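Long-range contacts in outer surface protein (Bacillus cereus ATCC 14579, PDB 1X7F), which is experimentally uncharacterised but probably acts as a 6-phospho-N-acetylmuramidase, splitting a glycosidic bond next to a phosphorylated muramic acid sugar: residues 197-202 / 243-248; 25-30 / 237-242; 142-147 / 168-173; 150-155 / 190-195. One frame throughout, in Å; residues are numbered along the deposited sequence.

Interaction 1 of 4, residues 197-202 / 243-248; sequences GIRSAA and LIDDVI
A201 and A202 run parallel to D246 and V247, with CA atoms of A201 and D246 only 4.4 Å apart. The ladder starts at S200 O, which receives both D246 N at 3.0 Å and D245 N at 3.2 Å, the latter from above the carbonyl plane. Beyond it, A202 N reaches D246 O at 3.2 Å and A202 O takes I248 N at 3.0 Å. Among the side chains, D245 OD2 accepts S200 N at 2.9 Å through the anti side of its carboxylate, in a nearly straight bond (167°). Less certainly, in one of two S200 conformers, chi1 of 59° turns OG to L243 O. D246 OD2 lies at the edge of the R199 guanidinium, 3.3 Å from NE; D246 is also salt-bridged to R57, and R199 to E89. A water bridges R199 NE, weakly, to D246 OD1. On the face bearing A201, its CB meets I248 CD1 at 4.0 Å; A202 CB and I244 CD1 pack on the other. A Schellman motif at G197 ends helix 183-195 shortly before strand 201-204; strand 28-33 borders 246-249, strand 167-170 pairs with R199 and A201, and helix 231-240 packs on A202 and V247.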
loop_
_atom_site.group_PDB
_atom_site.type_symbol
_atom_site.label_atom_id
_atom_site.label_comp_id
_atom_site.label_asym_id
_atom_site.label_seq_id
_atom_site.Cartn_x
_atom_site.Cartn_y
_atom_site.Cartn_z
ATOM N N GLY A 197 -6.960 16.376 -5.055
ATOM C CA GLY A 197 -7.428 15.941 -3.738
ATOM C C GLY A 197 -8.456 14.818 -3.736
ATOM O O GLY A 197 -9.272 14.723 -2.816
ATOM N N ILE A 198 -8.419 13.963 -4.759
ATOM C CA ILE A 198 -9.364 12.848 -4.865
ATOM C C ILE A 198 -8.756 11.542 -4.342
ATOM O O ILE A 198 -7.628 11.189 -4.666
ATOM C CB ILE A 198 -9.927 12.739 -6.317
ATOM C CG1 ILE A 198 -10.903 13.896 -6.561
ATOM C CG2 ILE A 198 -10.626 11.386 -6.573
ATOM C CD1 ILE A 198 -10.961 14.365 -7.976
ATOM N N ARG A 199 -9.522 10.868 -3.493
ATOM C CA ARG A 199 -9.170 9.597 -2.873
ATOM C C ARG A 199 -8.704 8.580 -3.907
ATOM O O ARG A 199 -9.402 8.334 -4.892
ATOM C CB ARG A 199 -10.429 9.075 -2.211
ATOM C CG ARG A 199 -10.255 8.312 -0.943
ATOM C CD ARG A 199 -11.590 8.074 -0.264
ATOM N NE ARG A 199 -11.719 6.670 0.092
ATOM C CZ ARG A 199 -12.865 6.016 0.207
ATOM N NH1 ARG A 199 -14.032 6.629 -0.011
ATOM N NH2 ARG A 199 -12.835 4.735 0.540
ATOM N N SER A 200 -7.532 7.996 -3.684
ATOM C CA SER A 200 -6.982 7.016 -4.614
ATOM C C SER A 200 -6.856 5.647 -3.972
ATOM O O SER A 200 -6.799 5.524 -2.748
ATOM C CB SER A 200 -5.622 7.467 -5.146
ATOM O OG SER A 200 -4.713 7.651 -4.082
ATOM N N ALA A 201 -6.817 4.625 -4.818
ATOM C CA ALA A 201 -6.628 3.256 -4.384
ATOM C C ALA A 201 -5.906 2.467 -5.489
ATOM O O ALA A 201 -5.997 2.801 -6.672
ATOM C CB ALA A 201 -7.998 2.610 -4.040
ATOM N N ALA A 202 -5.180 1.430 -5.083
ATOM C CA ALA A 202 -4.567 0.485 -6.014
ATOM C C ALA A 202 -4.687 -0.923 -5.434
ATOM O O ALA A 202 -5.021 -1.102 -4.242
ATOM C CB ALA A 202 -3.079 0.839 -6.271
ATOM N N LEU A 243 0.986 8.591 -2.503
ATOM C CA LEU A 243 0.012 8.889 -3.558
ATOM C C LEU A 243 -1.206 7.965 -3.551
ATOM O O LEU A 243 -2.112 8.123 -4.372
ATOM C CB LEU A 243 0.688 8.870 -4.943
ATOM C CG LEU A 243 1.826 9.872 -5.221
ATOM C CD1 LEU A 243 2.359 9.682 -6.636
ATOM C CD2 LEU A 243 1.424 11.345 -4.983
ATOM N N ILE A 244 -1.216 6.999 -2.637
ATOM C CA ILE A 244 -2.264 5.992 -2.576
ATOM C C ILE A 244 -2.821 5.999 -1.174
ATOM O O ILE A 244 -2.064 5.935 -0.207
ATOM C CB ILE A 244 -1.726 4.568 -2.983
ATOM C CG1 ILE A 244 -1.215 4.547 -4.439
ATOM C CG2 ILE A 244 -2.796 3.471 -2.785
ATOM C CD1 ILE A 244 -2.322 4.797 -5.539
ATOM N N ASP A 245 -4.142 6.111 -1.072
ATOM C CA ASP A 245 -4.832 6.075 0.212
ATOM C C ASP A 245 -5.256 4.665 0.599
ATOM O O ASP A 245 -4.981 4.222 1.709
ATOM C CB ASP A 245 -6.052 7.006 0.189
ATOM C CG ASP A 245 -5.703 8.390 -0.303
ATOM O OD1 ASP A 245 -4.724 8.981 0.208
ATOM O OD2 ASP A 245 -6.331 8.969 -1.205
ATOM N N ASP A 246 -5.925 3.966 -0.317
ATOM C CA ASP A 246 -6.510 2.660 -0.012
ATOM C C ASP A 246 -5.777 1.515 -0.708
ATOM O O ASP A 246 -5.447 1.601 -1.892
ATOM C CB ASP A 246 -8.016 2.649 -0.358
ATOM C CG ASP A 246 -8.816 3.654 0.464
ATOM O OD1 ASP A 246 -8.231 4.302 1.366
ATOM O OD2 ASP A 246 -10.038 3.864 0.304
ATOM N N VAL A 247 -5.524 0.443 0.037
ATOM C CA VAL A 247 -4.835 -0.719 -0.513
ATOM C C VAL A 247 -5.818 -1.895 -0.541
ATOM O O VAL A 247 -6.342 -2.298 0.494
ATOM C CB VAL A 247 -3.518 -1.031 0.273
ATOM C CG1 VAL A 247 -2.912 -2.361 -0.151
ATOM C CG2 VAL A 247 -2.503 0.094 0.083
ATOM N N ILE A 248 -6.090 -2.417 -1.739
ATOM C CA ILE A 248 -7.097 -3.468 -1.915
ATOM C C ILE A 248 -6.446 -4.738 -2.446
ATOM O O ILE A 248 -5.725 -4.690 -3.435
ATOM C CB ILE A 248 -8.251 -2.999 -2.884
ATOM C CG1 ILE A 248 -8.808 -1.629 -2.461
ATOM C CG2 ILE A 248 -9.374 -4.029 -2.929
ATOM C CD1 ILE A 248 -9.678 -0.933 -3.527
HETATM O O HOH W 1 -9.387 6.709 2.343
#

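Interaction 2 of 4, residues 25-30 / 237-242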
loop_
_atom_site.group_PDB
_atom_site.type_symbol
_atom_site.label_atom_id
_atom_site.label_comp_id
_atom_site.label_asym_id
_atom_site.label_seq_id
_atom_site.Cartn_x
_atom_site.Cartn_y
_atom_site.Cartn_z
ATOM N N MET A 25 -5.359 12.484 4.846
ATOM C CA MET A 25 -6.422 11.545 4.361
ATOM C C MET A 25 -6.261 10.141 4.951
ATOM O O MET A 25 -5.167 9.573 4.941
ATOM C CB MET A 25 -6.458 11.501 2.827
ATOM C CG MET A 25 -7.461 10.509 2.225
ATOM S SD MET A 25 -8.308 11.163 0.763
ATOM C CE MET A 25 -9.749 11.925 1.506
ATOM N N GLU A 26 -7.368 9.610 5.468
ATOM C CA GLU A 26 -7.432 8.269 6.042
ATOM C C GLU A 26 -7.032 7.199 5.028
ATOM O O GLU A 26 -7.317 7.333 3.831
ATOM C CB GLU A 26 -8.833 8.007 6.621
ATOM C CG GLU A 26 -9.436 6.650 6.279
ATOM C CD GLU A 26 -10.868 6.477 6.772
ATOM O OE1 GLU A 26 -11.706 7.392 6.572
ATOM O OE2 GLU A 26 -11.163 5.408 7.353
ATOM N N ARG A 27 -6.356 6.157 5.518
ATOM C CA ARG A 27 -5.864 5.048 4.683
ATOM C C ARG A 27 -6.606 3.765 5.021
ATOM O O ARG A 27 -6.701 3.378 6.187
ATOM C CB ARG A 27 -4.346 4.867 4.845
ATOM C CG ARG A 27 -3.559 5.958 4.136
ATOM C CD ARG A 27 -2.075 5.997 4.413
ATOM N NE ARG A 27 -1.481 7.194 3.820
ATOM C CZ ARG A 27 -0.180 7.470 3.786
ATOM N NH1 ARG A 27 0.705 6.635 4.317
ATOM N NH2 ARG A 27 0.239 8.594 3.218
ATOM N N LYS A 28 -7.168 3.129 4.001
ATOM C CA LYS A 28 -7.993 1.949 4.213
ATOM C C LYS A 28 -7.341 0.719 3.642
ATOM O O LYS A 28 -6.541 0.808 2.703
ATOM C CB LYS A 28 -9.376 2.112 3.569
ATOM C CG LYS A 28 -10.278 3.126 4.223
ATOM C CD LYS A 28 -11.655 3.071 3.563
ATOM C CE LYS A 28 -12.579 4.200 4.035
ATOM N NZ LYS A 28 -14.028 3.916 3.721
ATOM N N LEU A 29 -7.702 -0.426 4.217
ATOM C CA LEU A 29 -7.431 -1.730 3.618
ATOM C C LEU A 29 -8.719 -2.278 3.011
ATOM O O LEU A 29 -9.799 -2.144 3.593
ATOM C CB LEU A 29 -6.846 -2.704 4.644
ATOM C CG LEU A 29 -5.325 -2.570 4.828
ATOM C CD1 LEU A 29 -4.875 -3.233 6.126
ATOM C CD2 LEU A 29 -4.551 -3.126 3.576
ATOM N N GLY A 30 -8.595 -2.893 1.834
ATOM C CA GLY A 30 -9.741 -3.480 1.151
ATOM C C GLY A 30 -9.504 -4.907 0.714
ATOM O O GLY A 30 -8.368 -5.366 0.687
ATOM N N HIS A 237 4.773 -0.437 0.088
ATOM C CA HIS A 237 5.217 0.350 -1.040
ATOM C C HIS A 237 4.168 1.379 -1.493
ATOM O O HIS A 237 4.474 2.572 -1.583
ATOM C CB HIS A 237 5.665 -0.558 -2.181
ATOM C CG HIS A 237 6.277 0.180 -3.329
ATOM N ND1 HIS A 237 6.409 -0.376 -4.582
ATOM C CD2 HIS A 237 6.794 1.427 -3.414
ATOM C CE1 HIS A 237 6.982 0.494 -5.391
ATOM N NE2 HIS A 237 7.223 1.597 -4.706
ATOM N N LEU A 238 2.946 0.926 -1.746
ATOM C CA LEU A 238 1.845 1.821 -2.149
ATOM C C LEU A 238 1.636 3.026 -1.210
ATOM O O LEU A 238 1.492 4.164 -1.672
ATOM C CB LEU A 238 0.540 1.030 -2.315
ATOM C CG LEU A 238 0.499 -0.008 -3.447
ATOM C CD1 LEU A 238 -0.848 -0.692 -3.500
ATOM C CD2 LEU A 238 0.816 0.631 -4.784
ATOM N N TRP A 239 1.632 2.771 0.092
ATOM C CA TRP A 239 1.491 3.828 1.082
ATOM C C TRP A 239 2.720 4.719 1.165
ATOM O O TRP A 239 2.584 5.920 1.396
ATOM C CB TRP A 239 1.142 3.273 2.474
ATOM C CG TRP A 239 -0.288 2.793 2.624
ATOM C CD1 TRP A 239 -1.419 3.389 2.125
ATOM C CD2 TRP A 239 -0.741 1.655 3.378
ATOM N NE1 TRP A 239 -2.534 2.672 2.489
ATOM C CE2 TRP A 239 -2.150 1.606 3.263
ATOM C CE3 TRP A 239 -0.095 0.662 4.138
ATOM C CZ2 TRP A 239 -2.922 0.601 3.861
ATOM C CZ3 TRP A 239 -0.866 -0.334 4.736
ATOM C CH2 TRP A 239 -2.261 -0.365 4.572
ATOM N N ALA A 240 3.911 4.149 0.973
ATOM C CA ALA A 240 5.155 4.949 1.006
ATOM C C ALA A 240 5.296 5.948 -0.151
ATOM O O ALA A 240 6.045 6.906 -0.034
ATOM C CB ALA A 240 6.412 4.044 1.100
ATOM N N THR A 241 4.604 5.721 -1.270
ATOM C CA THR A 241 4.639 6.684 -2.389
ATOM C C THR A 241 4.035 8.033 -1.964
ATOM O O THR A 241 4.360 9.073 -2.528
ATOM C CB THR A 241 3.904 6.151 -3.657
ATOM O OG1 THR A 241 2.526 5.911 -3.351
ATOM C CG2 THR A 241 4.449 4.775 -4.129
ATOM N N GLY A 242 3.185 8.008 -0.939
ATOM C CA GLY A 242 2.373 9.169 -0.568
ATOM C C GLY A 242 1.221 9.466 -1.524
ATOM O O GLY A 242 0.545 10.482 -1.380
HETATM O O HOH W 2 3.456 8.314 2.666
#
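R27 lies along W239, and this pair carries most of the contact between the start of strand 28-33 and the end of helix 231-240. R27 CG stands beside the backbone N (chi1 -74°) and the chain then runs extended to NE, drawing the methylenes past the pyrrole part of the indole: R27 CD comes to 3.5 Å from W239 CD1, and R27 CB to 3.7 Å from W239 NE1. The two side chains run antiparallel alongside one another, with guanidinium and ring planes only 6° apart. At the benzo end, L29 crosses the indole at about a right angle and sets CD2 3.7 Å from W239 CH2, while K28 O meets the ring edge at CZ2, in its plane, at 3.8 Å. This is the tightly packed half, built mainly from carbon contacts, with K28 O at the ring edge.

The other half is looser and wetter. The R27 guanidinium hangs over the end of the helix, where NH2 is 4.4 Å from G242 CA, and a water joins the segments by accepting from R27 NH2 at 3.3 Å and donating to W239 O at 2.8 Å. G242, with positive phi, is where the chain leaves the helix.

No direct hydrogen bond links the two segments. The polar ends are satisfied elsewhere: R27 NH1 by R267 O and W239 NE1 by D245 O. The chemistry thus implies an amphipathic use of arginine, its aliphatic shaft packed against an indole and its charged end left to a neighbouring carbonyl and to water.

Interaction 3 of 4, residues 142-147 / 168-173; sequences KIELNV and IGCHNF
Strands 142-146 and 168-170 are the two parallel strands of a beta-alpha-beta crossover, connected through helix 153-157, in the (beta/alpha)8 barrel of the N-terminal domain; E144, L145 and N146 pair with I168, G169 and C170. Their axes diverge by 38°, in keeping with the twist of a barrel wall. Four bonds are donated by the two strands in turn: I168 N to I143 O, L145 N to I168 O at 2.8 Å, C170 N to L145 O at 2.8 Å, and V147 N to C170 O. CA-H...O contacts, such as E144 CA to I168 O, fill the spaces between them.

On the face shared by E144, I168 and C170, which looks into the barrel, E144 has CG anti to its nitrogen (chi1 -175°) and reaches along the neighbouring strand. Its carboxylate carbon CD lies 3.2 Å from C170 CB, and OE1 is 3.5 Å from I168 CD1. With these carbons pressed close, the charge is met by R57, which forms a salt bridge to OE1. L145 turns the other way, to helix 153-157. Opposite it, G169 has no side chain, so V147 CG2 can settle 3.5 Å from G169 C.

At the carboxyl ends of the strands, H171 is held through both ring nitrogens, ND1 by S148 OG and NE2 by S190 OG, which should fix the rotation of the imidazole. Over one face of that ring V147 makes a CH-pi contact, with CG1 3.5 Å from H171 NE2 and CB 3.8 Å from the ring centroid, just 7° off the ring normal.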
loop_
_atom_site.group_PDB
_atom_site.type_symbol
_atom_site.label_atom_id
_atom_site.label_comp_id
_atom_site.label_asym_id
_atom_site.label_seq_id
_atom_site.Cartn_x
_atom_site.Cartn_y
_atom_site.Cartn_z
ATOM N N LYS A 142 -20.971 7.009 -4.632
ATOM C CA LYS A 142 -19.648 7.448 -5.068
ATOM C C LYS A 142 -19.416 7.016 -6.513
ATOM O O LYS A 142 -19.812 5.917 -6.903
ATOM C CB LYS A 142 -18.550 6.847 -4.182
ATOM C CG LYS A 142 -18.495 7.366 -2.755
ATOM C CD LYS A 142 -17.842 8.744 -2.664
ATOM C CE LYS A 142 -18.099 9.393 -1.314
ATOM N NZ LYS A 142 -19.555 9.533 -1.045
ATOM N N ILE A 143 -18.789 7.880 -7.307
ATOM C CA ILE A 143 -18.394 7.510 -8.665
ATOM C C ILE A 143 -16.892 7.264 -8.681
ATOM O O ILE A 143 -16.105 8.207 -8.593
ATOM C CB ILE A 143 -18.791 8.597 -9.713
ATOM C CG1 ILE A 143 -20.263 9.056 -9.562
ATOM C CG2 ILE A 143 -18.474 8.114 -11.136
ATOM C CD1 ILE A 143 -21.322 7.962 -9.672
ATOM N N GLU A 144 -16.507 5.992 -8.775
ATOM C CA GLU A 144 -15.096 5.612 -8.845
ATOM C C GLU A 144 -14.562 5.647 -10.279
ATOM O O GLU A 144 -15.099 4.996 -11.173
ATOM C CB GLU A 144 -14.848 4.242 -8.216
ATOM C CG GLU A 144 -13.369 3.877 -8.170
ATOM C CD GLU A 144 -13.074 2.746 -7.216
ATOM O OE1 GLU A 144 -12.688 3.023 -6.067
ATOM O OE2 GLU A 144 -13.221 1.578 -7.606
ATOM N N LEU A 145 -13.508 6.426 -10.481
ATOM C CA LEU A 145 -12.882 6.555 -11.786
ATOM C C LEU A 145 -11.631 5.681 -11.875
ATOM O O LEU A 145 -11.028 5.328 -10.856
ATOM C CB LEU A 145 -12.517 8.015 -12.066
ATOM C CG LEU A 145 -13.607 9.086 -11.976
ATOM C CD1 LEU A 145 -12.951 10.439 -12.041
ATOM C CD2 LEU A 145 -14.659 8.939 -13.079
ATOM N N ASN A 146 -11.256 5.341 -13.101
ATOM C CA ASN A 146 -10.035 4.601 -13.370
ATOM C C ASN A 146 -8.844 5.555 -13.291
ATOM O O ASN A 146 -8.739 6.489 -14.083
ATOM C CB ASN A 146 -10.117 3.953 -14.770
ATOM C CG ASN A 146 -9.058 2.869 -14.993
ATOM O OD1 ASN A 146 -8.034 2.798 -14.297
ATOM N ND2 ASN A 146 -9.317 2.008 -15.954
ATOM N N VAL A 147 -7.950 5.319 -12.338
ATOM C CA VAL A 147 -6.729 6.133 -12.200
ATOM C C VAL A 147 -5.696 5.789 -13.284
ATOM O O VAL A 147 -4.903 6.651 -13.680
ATOM C CB VAL A 147 -6.117 6.015 -10.784
ATOM C CG1 VAL A 147 -4.963 6.995 -10.583
ATOM C CG2 VAL A 147 -7.174 6.311 -9.748
ATOM N N ILE A 168 -14.206 9.260 -6.411
ATOM C CA ILE A 168 -13.013 8.568 -5.918
ATOM C C ILE A 168 -12.305 7.937 -7.129
ATOM O O ILE A 168 -12.821 7.985 -8.254
ATOM C CB ILE A 168 -13.338 7.503 -4.813
ATOM C CG1 ILE A 168 -14.339 6.451 -5.314
ATOM C CG2 ILE A 168 -13.846 8.186 -3.527
ATOM C CD1 ILE A 168 -14.607 5.318 -4.325
ATOM N N GLY A 169 -11.126 7.369 -6.903
ATOM C CA GLY A 169 -10.364 6.758 -7.961
ATOM C C GLY A 169 -9.736 5.438 -7.550
ATOM O O GLY A 169 -9.254 5.288 -6.421
ATOM N N CYS A 170 -9.736 4.477 -8.469
ATOM C CA CYS A 170 -9.008 3.239 -8.247
ATOM C C CYS A 170 -8.330 2.788 -9.528
ATOM O O CYS A 170 -8.921 2.820 -10.605
ATOM C CB CYS A 170 -9.925 2.145 -7.692
ATOM S SG CYS A 170 -9.091 0.606 -7.267
ATOM N N HIS A 171 -7.076 2.378 -9.388
ATOM C CA HIS A 171 -6.309 1.797 -10.474
ATOM C C HIS A 171 -6.899 0.473 -10.938
ATOM O O HIS A 171 -7.677 -0.142 -10.200
ATOM C CB HIS A 171 -4.902 1.535 -9.990
ATOM C CG HIS A 171 -3.991 2.710 -10.100
ATOM N ND1 HIS A 171 -3.333 3.034 -11.269
ATOM C CD2 HIS A 171 -3.580 3.606 -9.172
ATOM C CE1 HIS A 171 -2.576 4.096 -11.064
ATOM N NE2 HIS A 171 -2.716 4.467 -9.802
ATOM N N ASN A 172 -6.522 0.040 -12.151
ATOM C CA ASN A 172 -6.805 -1.320 -12.623
ATOM C C ASN A 172 -5.873 -2.310 -11.938
ATOM O O ASN A 172 -4.845 -1.927 -11.369
ATOM C CB ASN A 172 -6.588 -1.459 -14.129
ATOM C CG ASN A 172 -7.743 -0.945 -14.957
ATOM O OD1 ASN A 172 -8.914 -1.086 -14.603
ATOM N ND2 ASN A 172 -7.412 -0.364 -16.105
ATOM N N PHE A 173 -6.222 -3.590 -11.998
ATOM C CA PHE A 173 -5.248 -4.625 -11.694
ATOM C C PHE A 173 -5.006 -5.373 -12.992
ATOM O O PHE A 173 -5.742 -5.164 -13.961
ATOM C CB PHE A 173 -5.662 -5.540 -10.521
ATOM C CG PHE A 173 -6.998 -6.240 -10.695
ATOM C CD1 PHE A 173 -7.261 -7.035 -11.804
ATOM C CD2 PHE A 173 -7.962 -6.165 -9.679
ATOM C CE1 PHE A 173 -8.467 -7.702 -11.950
ATOM C CE2 PHE A 173 -9.179 -6.825 -9.798
ATOM C CZ PHE A 173 -9.443 -7.594 -10.948
#

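Interaction 4 of 4, residues 150-155 / 190-195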
loop_
_atom_site.group_PDB
_atom_site.type_symbol
_atom_site.label_atom_id
_atom_site.label_comp_id
_atom_site.label_asym_id
_atom_site.label_seq_id
_atom_site.Cartn_x
_atom_site.Cartn_y
_atom_site.Cartn_z
ATOM N N ASP A 150 -3.393 7.822 -18.017
ATOM C CA ASP A 150 -2.609 9.040 -17.790
ATOM C C ASP A 150 -2.978 10.166 -18.753
ATOM O O ASP A 150 -2.171 10.600 -19.579
ATOM C CB ASP A 150 -1.108 8.711 -17.848
ATOM C CG ASP A 150 -0.211 9.930 -17.631
ATOM O OD1 ASP A 150 -0.564 10.835 -16.832
ATOM O OD2 ASP A 150 0.876 10.052 -18.232
ATOM N N ILE A 151 -4.209 10.640 -18.622
ATOM C CA ILE A 151 -4.724 11.725 -19.440
ATOM C C ILE A 151 -5.438 12.748 -18.553
ATOM O O ILE A 151 -5.746 12.459 -17.386
ATOM C CB ILE A 151 -5.676 11.184 -20.529
ATOM C CG1 ILE A 151 -6.707 10.230 -19.916
ATOM C CG2 ILE A 151 -4.879 10.497 -21.639
ATOM C CD1 ILE A 151 -8.014 10.137 -20.687
ATOM N N ALA A 152 -5.680 13.941 -19.103
ATOM C CA ALA A 152 -6.403 15.000 -18.401
ATOM C C ALA A 152 -7.903 14.683 -18.357
ATOM O O ALA A 152 -8.736 15.392 -18.935
ATOM C CB ALA A 152 -6.142 16.347 -19.061
ATOM N N TYR A 153 -8.216 13.595 -17.657
ATOM C CA TYR A 153 -9.561 13.032 -17.544
ATOM C C TYR A 153 -10.376 13.839 -16.536
ATOM O O TYR A 153 -11.497 14.275 -16.837
ATOM C CB TYR A 153 -9.443 11.555 -17.128
ATOM C CG TYR A 153 -10.733 10.758 -17.017
ATOM C CD1 TYR A 153 -10.865 9.773 -16.038
ATOM C CD2 TYR A 153 -11.810 10.971 -17.883
ATOM C CE1 TYR A 153 -12.029 9.023 -15.921
ATOM C CE2 TYR A 153 -12.987 10.224 -17.767
ATOM C CZ TYR A 153 -13.081 9.256 -16.778
ATOM O OH TYR A 153 -14.217 8.502 -16.638
ATOM N N LEU A 154 -9.791 14.052 -15.356
ATOM C CA LEU A 154 -10.391 14.885 -14.308
ATOM C C LEU A 154 -10.660 16.325 -14.738
ATOM O O LEU A 154 -11.741 16.859 -14.461
ATOM C CB LEU A 154 -9.531 14.870 -13.038
ATOM C CG LEU A 154 -9.629 13.651 -12.119
ATOM C CD1 LEU A 154 -8.526 13.694 -11.065
ATOM C CD2 LEU A 154 -11.001 13.581 -11.463
ATOM N N GLU A 155 -9.677 16.930 -15.409
ATOM C CA GLU A 155 -9.770 18.309 -15.913
ATOM C C GLU A 155 -10.988 18.480 -16.814
ATOM O O GLU A 155 -11.610 19.542 -16.842
ATOM C CB GLU A 155 -8.503 18.679 -16.697
ATOM C CG GLU A 155 -7.186 18.313 -16.015
ATOM C CD GLU A 155 -6.736 19.326 -14.976
ATOM O OE1 GLU A 155 -7.173 20.498 -15.038
ATOM O OE2 GLU A 155 -5.930 18.953 -14.100
ATOM N N SER A 190 -1.262 8.498 -10.572
ATOM C CA SER A 190 -1.649 8.751 -9.184
ATOM C C SER A 190 -1.518 10.224 -8.759
ATOM O O SER A 190 -2.306 10.698 -7.944
ATOM C CB SER A 190 -0.853 7.846 -8.240
ATOM O OG SER A 190 -0.926 6.501 -8.655
ATOM N N GLU A 191 -0.528 10.927 -9.310
ATOM C CA GLU A 191 -0.321 12.358 -9.033
ATOM C C GLU A 191 -1.406 13.268 -9.619
ATOM O O GLU A 191 -1.610 14.379 -9.137
ATOM C CB GLU A 191 1.057 12.814 -9.520
ATOM C CG GLU A 191 2.160 12.622 -8.490
ATOM C CD GLU A 191 3.542 12.950 -9.024
ATOM O OE1 GLU A 191 4.448 13.211 -8.199
ATOM O OE2 GLU A 191 3.725 12.941 -10.263
ATOM N N ARG A 192 -2.080 12.802 -10.668
ATOM C CA ARG A 192 -3.221 13.523 -11.241
ATOM C C ARG A 192 -4.365 13.603 -10.238
ATOM O O ARG A 192 -4.983 14.653 -10.078
ATOM C CB ARG A 192 -3.734 12.831 -12.504
ATOM C CG ARG A 192 -2.885 13.021 -13.727
ATOM C CD ARG A 192 -3.417 12.259 -14.935
ATOM N NE ARG A 192 -2.606 12.467 -16.131
ATOM C CZ ARG A 192 -2.629 13.566 -16.873
ATOM N NH1 ARG A 192 -3.418 14.585 -16.550
ATOM N NH2 ARG A 192 -1.851 13.653 -17.943
ATOM N N PHE A 193 -4.630 12.476 -9.580
ATOM C CA PHE A 193 -5.727 12.352 -8.632
ATOM C C PHE A 193 -5.414 13.022 -7.300
ATOM O O PHE A 193 -6.305 13.565 -6.642
ATOM C CB PHE A 193 -6.113 10.875 -8.466
ATOM C CG PHE A 193 -7.113 10.408 -9.483
ATOM C CD1 PHE A 193 -6.780 10.358 -10.839
ATOM C CD2 PHE A 193 -8.404 10.064 -9.094
ATOM C CE1 PHE A 193 -7.715 9.958 -11.793
ATOM C CE2 PHE A 193 -9.348 9.669 -10.037
ATOM C CZ PHE A 193 -8.998 9.612 -11.396
ATOM N N LYS A 194 -4.138 12.995 -6.930
ATOM C CA LYS A 194 -3.633 13.672 -5.732
ATOM C C LYS A 194 -3.661 15.198 -5.907
ATOM O O LYS A 194 -4.051 15.933 -4.995
ATOM C CB LYS A 194 -2.211 13.175 -5.428
ATOM C CG LYS A 194 -1.618 13.693 -4.141
ATOM C CD LYS A 194 -1.873 12.751 -2.980
ATOM C CE LYS A 194 -1.469 13.427 -1.678
ATOM N NZ LYS A 194 -1.283 12.432 -0.595
ATOM N N LYS A 195 -3.266 15.670 -7.089
ATOM C CA LYS A 195 -3.312 17.094 -7.408
ATOM C C LYS A 195 -4.700 17.692 -7.145
ATOM O O LYS A 195 -4.814 18.830 -6.693
ATOM C CB LYS A 195 -2.906 17.352 -8.866
ATOM C CG LYS A 195 -2.431 18.784 -9.106
ATOM C CD LYS A 195 -3.061 19.421 -10.339
ATOM C CE LYS A 195 -2.218 19.208 -11.590
ATOM N NZ LYS A 195 -2.466 20.274 -12.607
#
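R192 reaches out from helix 183-195 to D150, in the loop that leads into helix 153-157. With CG, CD and NE extended, its shaft spans the gap at full length, and a turn at chi4 (-76°) swings the guanidinium so that one edge faces the carboxylate. R192 NE gives D150 OD1 a short bond of 2.7 Å, 162° at the hydrogen, received on the anti side of the oxygen; R192 NH2 adds a weak second bond to the same OD1 at 3.3 Å. The carboxylate and guanidinium planes are 55° apart, and the other oxygen of D150, OD2, binds R188 NE, so one aspartate serves two arginines of the helix. The I151 carbonyl lies over a face of the R192 guanidinium, off-centre, with O 3.3 Å from CZ, a contact at an angle too poor for a hydrogen bond.

Deeper in, L154 points onto the F193 ring from above. L154 CD1 stands over the middle of the F193 ring, 3.8 Å from the centroid and close to the ring normal, a CH-pi contact. In one of its two conformers E155 makes a long, doubtful salt bridge to K195, OE2 to NZ 4.0 Å, and a hydrogen bond to H196.

L154 and F193 both rest on L145 of strand 142-146, with ion pairs outside them: the layering of neighbouring helices round a (beta/alpha)8 barrel.

Overall arrangement
Interactions 1 and 3 are buried strand pairings of one barrel wall, and they meet where R199 and A201 hydrogen-bond to G169 and H171, closing the circle between strands 201-204 and 167-170. Both rely on backbone ladders, with inward carboxylates, D246 and E144, sharing R57. Interaction 2, only partly buried although nearest the chain's centre, touches interaction 1 through the pairing of strands 28-33 and 246-249, but has no direct hydrogen bond of its own, using an indole, an arginine shaft and water instead. Interaction 4 lies farthest out, in the helical layer: its ion pairs are at the surface, while F193 packs on G169 and S190 bonds H171 of interaction 3.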